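Side-chain contacts in FAD:protein FMN transferase (Pseudomonas stutzeri ATCC 14405 = CCUG 16156, PDB 5MGY), which probably transfers FMN from FAD to a threonine side chain of a target protein, using magnesium, and releases AMP: residues Asn66-Pro69 against Ala70-Glu74; Thr101-Pro104 against Leu105-Leu108; Thr133-Gln136 against His137-Ile140. All blocks are in the same frame, centred on the assembly; numbering follows the deposited sequence.

Interaction 1. Residues Asn66-Pro69 against Ala70-Glu74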
ATOM      1  N   ASN A  66       5.789  13.174 -15.060  1.00 40.20           N
ATOM      2  CA  ASN A  66       4.424  13.722 -15.069  1.00 41.45           C
ATOM      3  C   ASN A  66       4.296  15.028 -15.806  1.00 41.56           C
ATOM      4  O   ASN A  66       3.241  15.313 -16.323  1.00 43.16           O
ATOM      5  CB  ASN A  66       3.865  13.891 -13.637  1.00 38.63           C
ATOM      6  CG  ASN A  66       3.585  12.581 -12.961  1.00 33.67           C
ATOM      7  OD1 ASN A  66       3.703  11.500 -13.541  1.00 27.97           O
ATOM      8  ND2 ASN A  66       3.265  12.672 -11.700  1.00 34.92           N
ATOM      9  N   ALA A  67       5.363  15.823 -15.849  1.00 43.08           N
ATOM     10  CA  ALA A  67       5.286  17.117 -16.557  1.00 39.20           C
ATOM     11  C   ALA A  67       5.267  16.978 -18.074  1.00 37.51           C
ATOM     12  O   ALA A  67       4.767  17.852 -18.742  1.00 38.91           O
ATOM     13  CB  ALA A  67       6.387  18.012 -16.119  1.00 38.74           C
ATOM     14  N   LEU A  68       5.777  15.871 -18.600  1.00 37.12           N
ATOM     15  CA  LEU A  68       5.895  15.672 -20.010  1.00 37.87           C
ATOM     16  C   LEU A  68       4.551  15.556 -20.731  1.00 39.32           C
ATOM     17  O   LEU A  68       3.548  15.272 -20.131  1.00 38.22           O
ATOM     18  CB  LEU A  68       6.740  14.438 -20.270  1.00 39.03           C
ATOM     19  CG  LEU A  68       8.281  14.513 -20.409  1.00 39.17           C
ATOM     20  CD1 LEU A  68       8.994  15.710 -19.786  1.00 38.63           C
ATOM     21  CD2 LEU A  68       8.903  13.245 -19.890  1.00 38.24           C
ATOM     22  N   PRO A  69       4.536  15.841 -22.033  1.00 45.04           N
ATOM     23  CA  PRO A  69       3.327  15.797 -22.840  1.00 43.32           C
ATOM     24  C   PRO A  69       3.078  14.412 -23.425  1.00 42.48           C
ATOM     25  O   PRO A  69       3.999  13.619 -23.547  1.00 41.41           O
ATOM     26  CB  PRO A  69       3.696  16.734 -23.982  1.00 42.82           C
ATOM     27  CG  PRO A  69       5.124  16.429 -24.226  1.00 41.77           C
ATOM     28  CD  PRO A  69       5.681  16.359 -22.830  1.00 43.53           C
ATOM     29  N   ALA A  70       1.858  14.177 -23.869  1.00 42.15           N
ATOM     30  CA  ALA A  70       1.541  12.958 -24.610  1.00 40.41           C
ATOM     31  C   ALA A  70       2.544  12.581 -25.664  1.00 39.88           C
ATOM     32  O   ALA A  70       3.117  13.430 -26.300  1.00 37.95           O
ATOM     33  CB  ALA A  70       0.197  13.097 -25.283  1.00 40.08           C
ATOM     34  N   GLY A  71       2.741  11.287 -25.849  1.00 42.28           N
ATOM     35  CA  GLY A  71       3.736  10.790 -26.809  1.00 42.70           C
ATOM     36  C   GLY A  71       5.161  10.679 -26.323  1.00 42.53           C
ATOM     37  O   GLY A  71       5.961  10.117 -27.046  1.00 49.27           O
ATOM     38  N   SER A  72       5.477  11.155 -25.122  1.00 41.26           N
ATOM     39  CA  SER A  72       6.842  11.127 -24.616  1.00 45.50           C
ATOM     40  C   SER A  72       7.300   9.743 -24.180  1.00 46.16           C
ATOM     41  O   SER A  72       6.519   9.022 -23.606  1.00 47.27           O
ATOM     42  CB  SER A  72       6.986  12.065 -23.430  1.00 48.50           C
ATOM     43  OG  SER A  72       6.925  13.411 -23.882  1.00 56.24           O
ATOM     44  N   CYS A  73       8.541   9.379 -24.547  1.00 48.38           N
ATOM     45  CA  CYS A  73       9.394   8.385 -23.881  1.00 46.08           C
ATOM     46  C   CYS A  73      10.510   9.152 -23.158  1.00 45.46           C
ATOM     47  O   CYS A  73      11.110  10.062 -23.699  1.00 49.41           O
ATOM     48  CB  CYS A  73       9.986   7.383 -24.867  1.00 47.47           C
ATOM     49  SG  CYS A  73       8.734   6.269 -25.578  1.00 54.93           S
ATOM     50  N   GLU A  74      10.761   8.785 -21.920  1.00 43.44           N
ATOM     51  CA  GLU A  74      11.686   9.475 -21.065  1.00 43.67           C
ATOM     52  C   GLU A  74      12.437   8.459 -20.225  1.00 47.55           C
ATOM     53  O   GLU A  74      11.808   7.574 -19.619  1.00 52.09           O
ATOM     54  CB  GLU A  74      10.922  10.400 -20.178  1.00 41.49           C
ATOM     55  CG  GLU A  74      11.775  11.150 -19.179  1.00 43.79           C
ATOM     56  CD  GLU A  74      12.514  12.366 -19.751  1.00 46.20           C
ATOM     57  OE1 GLU A  74      12.442  12.612 -20.979  1.00 51.70           O
ATOM     58  OE2 GLU A  74      13.133  13.129 -18.964  1.00 45.42           O
TER
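The flat carbonyl group of Pro69 accepts from two donors of Ser72: the Ser72 N lies in its plane, while the Ser72 hydroxyl comes in tilted 15° from it. The bond from Ser72 N closes a type II beta turn, Pro69 to Ser72, that joins helix 61-67 to strand 73-75; the hydroxyl adds a second bond to the same oxygen. The backbone bond from Ser72 N to Pro69 O measures 3.3 Å, and the one from Ser72 OG to Pro69 O is 3.0 Å. With OG turned beside its own backbone N (chi1 -71°), both donors can grip the one acceptor. The hydroxyl also reaches the proline ring, where Ser72 OG stands 3.4 Å from Pro69 CD. Gly71 has a positive phi at the third position of the turn, where a side chain would collide with the preceding carbonyl oxygen. With an alanine at Ser72 the side-chain donor is gone, and Pro69 O would probably be left with the backbone N-H of the turn alone, Pro69 CD losing its hydroxyl neighbour. Beyond the turn Cys73 faces the other way, into its disulfide with Cys146, whereas Glu74 crosses Leu68 at about a right angle. The bent chain of Glu74 carries OE2 to a salt bridge with Arg64 of helix 61-67. The methyl Leu68 CD2 touches that chain from Glu74 CB, at 3.5 Å, as far as Glu74 OE1.

Interaction 2. Residues Thr101-Pro104 against Leu105-Leu108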
ATOM      1  N   THR A 101      -2.557   5.726 -12.552  1.00 34.46           N
ATOM      2  CA  THR A 101      -2.672   6.861 -13.406  1.00 35.31           C
ATOM      3  C   THR A 101      -3.807   7.752 -13.007  1.00 41.96           C
ATOM      4  O   THR A 101      -4.383   8.442 -13.844  1.00 47.59           O
ATOM      5  CB  THR A 101      -2.832   6.445 -14.891  1.00 33.54           C
ATOM      6  OG1 THR A 101      -4.126   5.946 -15.184  1.00 30.57           O
ATOM      7  CG2 THR A 101      -1.877   5.393 -15.235  1.00 32.88           C
ATOM      8  N   LEU A 102      -4.100   7.824 -11.726  1.00 48.13           N
ATOM      9  CA  LEU A 102      -5.249   8.630 -11.306  1.00 52.27           C
ATOM     10  C   LEU A 102      -4.904  10.046 -10.907  1.00 50.11           C
ATOM     11  O   LEU A 102      -5.801  10.809 -10.549  1.00 52.69           O
ATOM     12  CB  LEU A 102      -5.980   7.928 -10.157  1.00 55.06           C
ATOM     13  CG  LEU A 102      -6.996   6.843 -10.532  1.00 57.90           C
ATOM     14  CD1 LEU A 102      -6.781   6.173 -11.884  1.00 59.92           C
ATOM     15  CD2 LEU A 102      -6.972   5.798  -9.428  1.00 59.49           C
ATOM     16  N   GLU A 103      -3.638  10.425 -10.988  1.00 46.50           N
ATOM     17  CA  GLU A 103      -3.249  11.729 -10.443  1.00 50.74           C
ATOM     18  C   GLU A 103      -4.078  12.919 -10.952  1.00 50.52           C
ATOM     19  O   GLU A 103      -4.372  13.805 -10.165  1.00 48.48           O
ATOM     20  CB  GLU A 103      -1.732  11.976 -10.617  1.00 54.21           C
ATOM     21  CG  GLU A 103      -1.191  13.296 -10.065  1.00 54.04           C
ATOM     22  CD  GLU A 103      -0.449  13.247  -8.725  1.00 55.49           C
ATOM     23  OE1 GLU A 103      -0.729  12.465  -7.773  1.00 49.68           O
ATOM     24  OE2 GLU A 103       0.425  14.118  -8.609  1.00 60.90           O
ATOM     25  N   PRO A 104      -4.471  12.925 -12.244  1.00 52.31           N
ATOM     26  CA  PRO A 104      -5.344  13.989 -12.724  1.00 51.70           C
ATOM     27  C   PRO A 104      -6.723  13.959 -12.124  1.00 52.66           C
ATOM     28  O   PRO A 104      -7.309  15.018 -11.963  1.00 58.00           O
ATOM     29  CB  PRO A 104      -5.422  13.739 -14.222  1.00 54.53           C
ATOM     30  CG  PRO A 104      -4.188  12.934 -14.540  1.00 56.96           C
ATOM     31  CD  PRO A 104      -4.053  12.036 -13.344  1.00 54.27           C
ATOM     32  N   LEU A 105      -7.258  12.795 -11.785  1.00 50.71           N
ATOM     33  CA  LEU A 105      -8.564  12.785 -11.143  1.00 52.34           C
ATOM     34  C   LEU A 105      -8.385  13.124  -9.678  1.00 56.21           C
ATOM     35  O   LEU A 105      -9.255  13.755  -9.073  1.00 66.65           O
ATOM     36  CB  LEU A 105      -9.263  11.446 -11.295  1.00 49.28           C
ATOM     37  CG  LEU A 105      -9.669  11.060 -12.695  1.00 45.21           C
ATOM     38  CD1 LEU A 105      -9.942   9.565 -12.733  1.00 44.88           C
ATOM     39  CD2 LEU A 105     -10.892  11.832 -13.098  1.00 46.44           C
ATOM     40  N   LEU A 106      -7.265  12.722  -9.096  1.00 57.21           N
ATOM     41  CA  LEU A 106      -6.979  13.126  -7.708  1.00 66.53           C
ATOM     42  C   LEU A 106      -6.852  14.666  -7.595  1.00 72.71           C
ATOM     43  O   LEU A 106      -7.565  15.281  -6.803  1.00 84.76           O
ATOM     44  CB  LEU A 106      -5.710  12.432  -7.114  1.00 66.08           C
ATOM     45  CG  LEU A 106      -5.653  10.918  -6.844  1.00 64.17           C
ATOM     46  CD1 LEU A 106      -4.224  10.495  -6.445  1.00 59.05           C
ATOM     47  CD2 LEU A 106      -6.706  10.491  -5.821  1.00 61.66           C
ATOM     48  N   ASN A 107      -5.974  15.288  -8.389  1.00 70.80           N
ATOM     49  CA  ASN A 107      -5.859  16.757  -8.404  1.00 66.12           C
ATOM     50  C   ASN A 107      -7.149  17.465  -8.773  1.00 63.19           C
ATOM     51  O   ASN A 107      -7.391  18.544  -8.289  1.00 64.37           O
ATOM     52  CB  ASN A 107      -4.720  17.215  -9.303  1.00 67.53           C
ATOM     53  CG  ASN A 107      -3.340  16.913  -8.696  1.00 72.90           C
ATOM     54  OD1 ASN A 107      -3.173  16.837  -7.479  1.00 75.41           O
ATOM     55  ND2 ASN A 107      -2.342  16.740  -9.546  1.00 72.95           N
ATOM     56  N   LEU A 108      -7.999  16.826  -9.570  1.00 59.97           N
ATOM     57  CA  LEU A 108      -9.310  17.368  -9.841  1.00 62.32           C
ATOM     58  C   LEU A 108     -10.204  17.345  -8.626  1.00 64.04           C
ATOM     59  O   LEU A 108     -10.885  18.317  -8.358  1.00 68.79           O
ATOM     60  CB  LEU A 108      -9.999  16.616 -10.952  1.00 61.11           C
ATOM     61  CG  LEU A 108     -11.312  17.260 -11.343  1.00 64.49           C
ATOM     62  CD1 LEU A 108     -11.018  18.611 -11.969  1.00 65.08           C
ATOM     63  CD2 LEU A 108     -12.101  16.356 -12.281  1.00 66.17           C
TER
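Glu103 and Asn107, one helical turn apart, lie against each other through the aliphatic part of the glutamate: Asn107 ND2 is 3.7 Å from Glu103 CG. Their carboxylate and amide planes are turned 59° apart, so the two flat ends do not stack. Asn107 has its CG beside its own backbone N (chi1 -72°), which folds the amide back over the carbonyl of Glu103. That same carbonyl takes the straightest backbone bond of the turn, with Asn107 N 2.8 Å from Glu103 O and an N-H...O angle of 176°. On another side of the helix the apolar contact is looser, Leu102 CB standing 4.5 Å from Leu106 CG. On the same turn Leu106 N reaches Leu102 O at 2.8 Å, and Leu105 N adds a weak bond to that oxygen. Pro104, which has no N-H to give, sits in the first turn, where a helix does not call on one. Its carbonyl accepts from Leu108 N, continuing the helical pattern.

Further out, Asn107 OD1 accepts a weak hydrogen bond from Gln114 N, a partner for the oxygen end of the amide, and Glu103 touches Thr55 and Pro113. Leu106 packs on Leu245. The short helix 103-108 lies against helix 123-131, with Leu105 set on Ala129 and Arg130 and Leu108 on Asp125 and Ile126.

Interaction 3. Residues Thr133-Gln136 against His137-Ile140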
ATOM      1  N   THR A 133      -5.995   9.583 -18.345  1.00 36.05           N
ATOM      2  CA  THR A 133      -5.740   8.447 -17.473  1.00 36.66           C
ATOM      3  C   THR A 133      -5.712   7.214 -18.320  1.00 36.43           C
ATOM      4  O   THR A 133      -5.988   7.284 -19.520  1.00 33.40           O
ATOM      5  CB  THR A 133      -6.780   8.294 -16.346  1.00 36.15           C
ATOM      6  OG1 THR A 133      -8.047   7.973 -16.908  1.00 37.99           O
ATOM      7  CG2 THR A 133      -6.940   9.547 -15.530  1.00 36.17           C
ATOM      8  N   GLY A 134      -5.303   6.111 -17.684  1.00 39.56           N
ATOM      9  CA  GLY A 134      -5.306   4.772 -18.286  1.00 42.63           C
ATOM     10  C   GLY A 134      -3.990   4.017 -18.378  1.00 44.32           C
ATOM     11  O   GLY A 134      -3.251   4.217 -19.321  1.00 49.44           O
ATOM     12  N   GLN A 135      -3.756   3.096 -17.448  1.00 47.29           N
ATOM     13  CA  GLN A 135      -2.603   2.138 -17.426  1.00 45.57           C
ATOM     14  C   GLN A 135      -2.206   1.569 -18.761  1.00 39.64           C
ATOM     15  O   GLN A 135      -1.043   1.343 -19.025  1.00 36.94           O
ATOM     16  CB  GLN A 135      -2.958   0.964 -16.475  1.00 51.51           C
ATOM     17  CG  GLN A 135      -1.824   0.019 -16.074  1.00 55.91           C
ATOM     18  CD  GLN A 135      -1.181   0.372 -14.705  1.00 63.74           C
ATOM     19  OE1 GLN A 135      -1.890   0.543 -13.675  1.00 54.00           O
ATOM     20  NE2 GLN A 135       0.196   0.469 -14.687  1.00 65.44           N
ATOM     21  N   GLN A 136      -3.175   1.303 -19.610  1.00 38.49           N
ATOM     22  CA  GLN A 136      -2.880   0.759 -20.956  1.00 38.45           C
ATOM     23  C   GLN A 136      -2.027   1.678 -21.798  1.00 39.52           C
ATOM     24  O   GLN A 136      -1.365   1.208 -22.749  1.00 40.87           O
ATOM     25  CB  GLN A 136      -4.161   0.419 -21.751  1.00 37.58           C
ATOM     26  CG  GLN A 136      -5.032   1.558 -22.249  1.00 36.66           C
ATOM     27  CD  GLN A 136      -5.990   2.122 -21.216  1.00 40.22           C
ATOM     28  OE1 GLN A 136      -5.888   1.859 -20.018  1.00 41.23           O
ATOM     29  NE2 GLN A 136      -6.938   2.931 -21.685  1.00 45.35           N
ATOM     30  N   HIS A 137      -2.089   2.984 -21.498  1.00 36.75           N
ATOM     31  CA  HIS A 137      -1.274   3.991 -22.160  1.00 35.80           C
ATOM     32  C   HIS A 137       0.189   4.135 -21.657  1.00 35.53           C
ATOM     33  O   HIS A 137       0.962   4.941 -22.196  1.00 38.98           O
ATOM     34  CB  HIS A 137      -2.001   5.313 -22.041  1.00 36.91           C
ATOM     35  CG  HIS A 137      -3.259   5.357 -22.836  1.00 38.31           C
ATOM     36  ND1 HIS A 137      -4.481   5.674 -22.280  1.00 38.27           N
ATOM     37  CD2 HIS A 137      -3.483   5.104 -24.145  1.00 37.06           C
ATOM     38  CE1 HIS A 137      -5.402   5.629 -23.220  1.00 37.80           C
ATOM     39  NE2 HIS A 137      -4.820   5.288 -24.354  1.00 37.41           N
ATOM     40  N   LEU A 138       0.561   3.349 -20.650  1.00 32.59           N
ATOM     41  CA  LEU A 138       1.862   3.406 -20.046  1.00 31.84           C
ATOM     42  C   LEU A 138       2.619   2.194 -20.497  1.00 32.37           C
ATOM     43  O   LEU A 138       2.094   1.094 -20.477  1.00 33.37           O
ATOM     44  CB  LEU A 138       1.677   3.371 -18.553  1.00 31.75           C
ATOM     45  CG  LEU A 138       2.825   3.553 -17.605  1.00 30.59           C
ATOM     46  CD1 LEU A 138       3.389   4.921 -17.857  1.00 32.12           C
ATOM     47  CD2 LEU A 138       2.337   3.452 -16.181  1.00 28.77           C
ATOM     48  N   SER A 139       3.844   2.381 -20.946  1.00 33.42           N
ATOM     49  CA  SER A 139       4.668   1.242 -21.357  1.00 34.23           C
ATOM     50  C   SER A 139       6.148   1.454 -21.051  1.00 38.77           C
ATOM     51  O   SER A 139       6.639   2.582 -20.859  1.00 36.47           O
ATOM     52  CB  SER A 139       4.470   0.931 -22.827  1.00 34.38           C
ATOM     53  OG  SER A 139       4.765   2.048 -23.649  1.00 34.00           O
ATOM     54  N   ILE A 140       6.871   0.339 -20.983  1.00 44.77           N
ATOM     55  CA  ILE A 140       8.294   0.356 -20.616  1.00 45.80           C
ATOM     56  C   ILE A 140       9.055  -0.029 -21.860  1.00 46.02           C
ATOM     57  O   ILE A 140       8.705  -0.959 -22.534  1.00 45.94           O
ATOM     58  CB  ILE A 140       8.576  -0.644 -19.501  1.00 44.31           C
ATOM     59  CG1 ILE A 140       8.209  -0.048 -18.175  1.00 44.71           C
ATOM     60  CG2 ILE A 140      10.024  -1.027 -19.461  1.00 45.77           C
ATOM     61  CD1 ILE A 140       7.964  -1.121 -17.116  1.00 45.71           C
TER
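The backbone from Gly134 to Leu138 winds through a 3-10 turn, with His137 N donating to Gly134 O at 2.8 Å and Leu138 N to Gln135 O at 3.0 Å. Over one face of the His137 imidazole lies the Gln136 chain in a CH-pi contact, Gln136 CG 4.1 Å from the ring centroid and only 4° off the ring normal. Gln136 gets there by placing CG between its backbone N and carbonyl carbon (chi1 70°) and bending the chain at chi2. The two side chains then run side by side, and Gln136 NE2 comes within 3.5 Å of His137 CE1, the amide inclined 34° to the ring. At the ring's edge, near its plane, is the carbonyl oxygen of Thr133. Gly134 is hemmed in, since a CB there would run into both His137 ND1 and the preceding carbonyl oxygen. On the far side of the turn Gln135 crosses Leu138: Gln135 NE2 stands 4.0 Å from Leu138 CD2, while Gln135 OE1 accepts a weak bond from Leu100 N. Leu138 also packs on Val84 of helix 78-93. A short 3-10 turn thus leads directly into strand 138-141, an outer strand of a small antiparallel sheet in this ApbE-family protein.

How the interactions relate
Interactions 2 and 3 touch directly: Thr101 OG1 lies 2.8 Å from Gly134 N, a probable hydrogen bond, and Thr101 O packs on the methyl Thr133 CG2. Interaction 1 touches neither, its centre about 12 Å from that of interaction 3 and 16 Å from that of interaction 2. It is tied to interaction 3 through the three-stranded sheet, where strand 144-147 runs between 73-75 and 138-141 and carries Cys146 of the disulfide. Magnesium is bound by Ser157, Asp271 and Thr275. The side chain of Leu102 in interaction 2 comes within about 11 Å of the ion, that of Gln135 in interaction 3 about 13 Å, whereas interaction 1 lies away from this site.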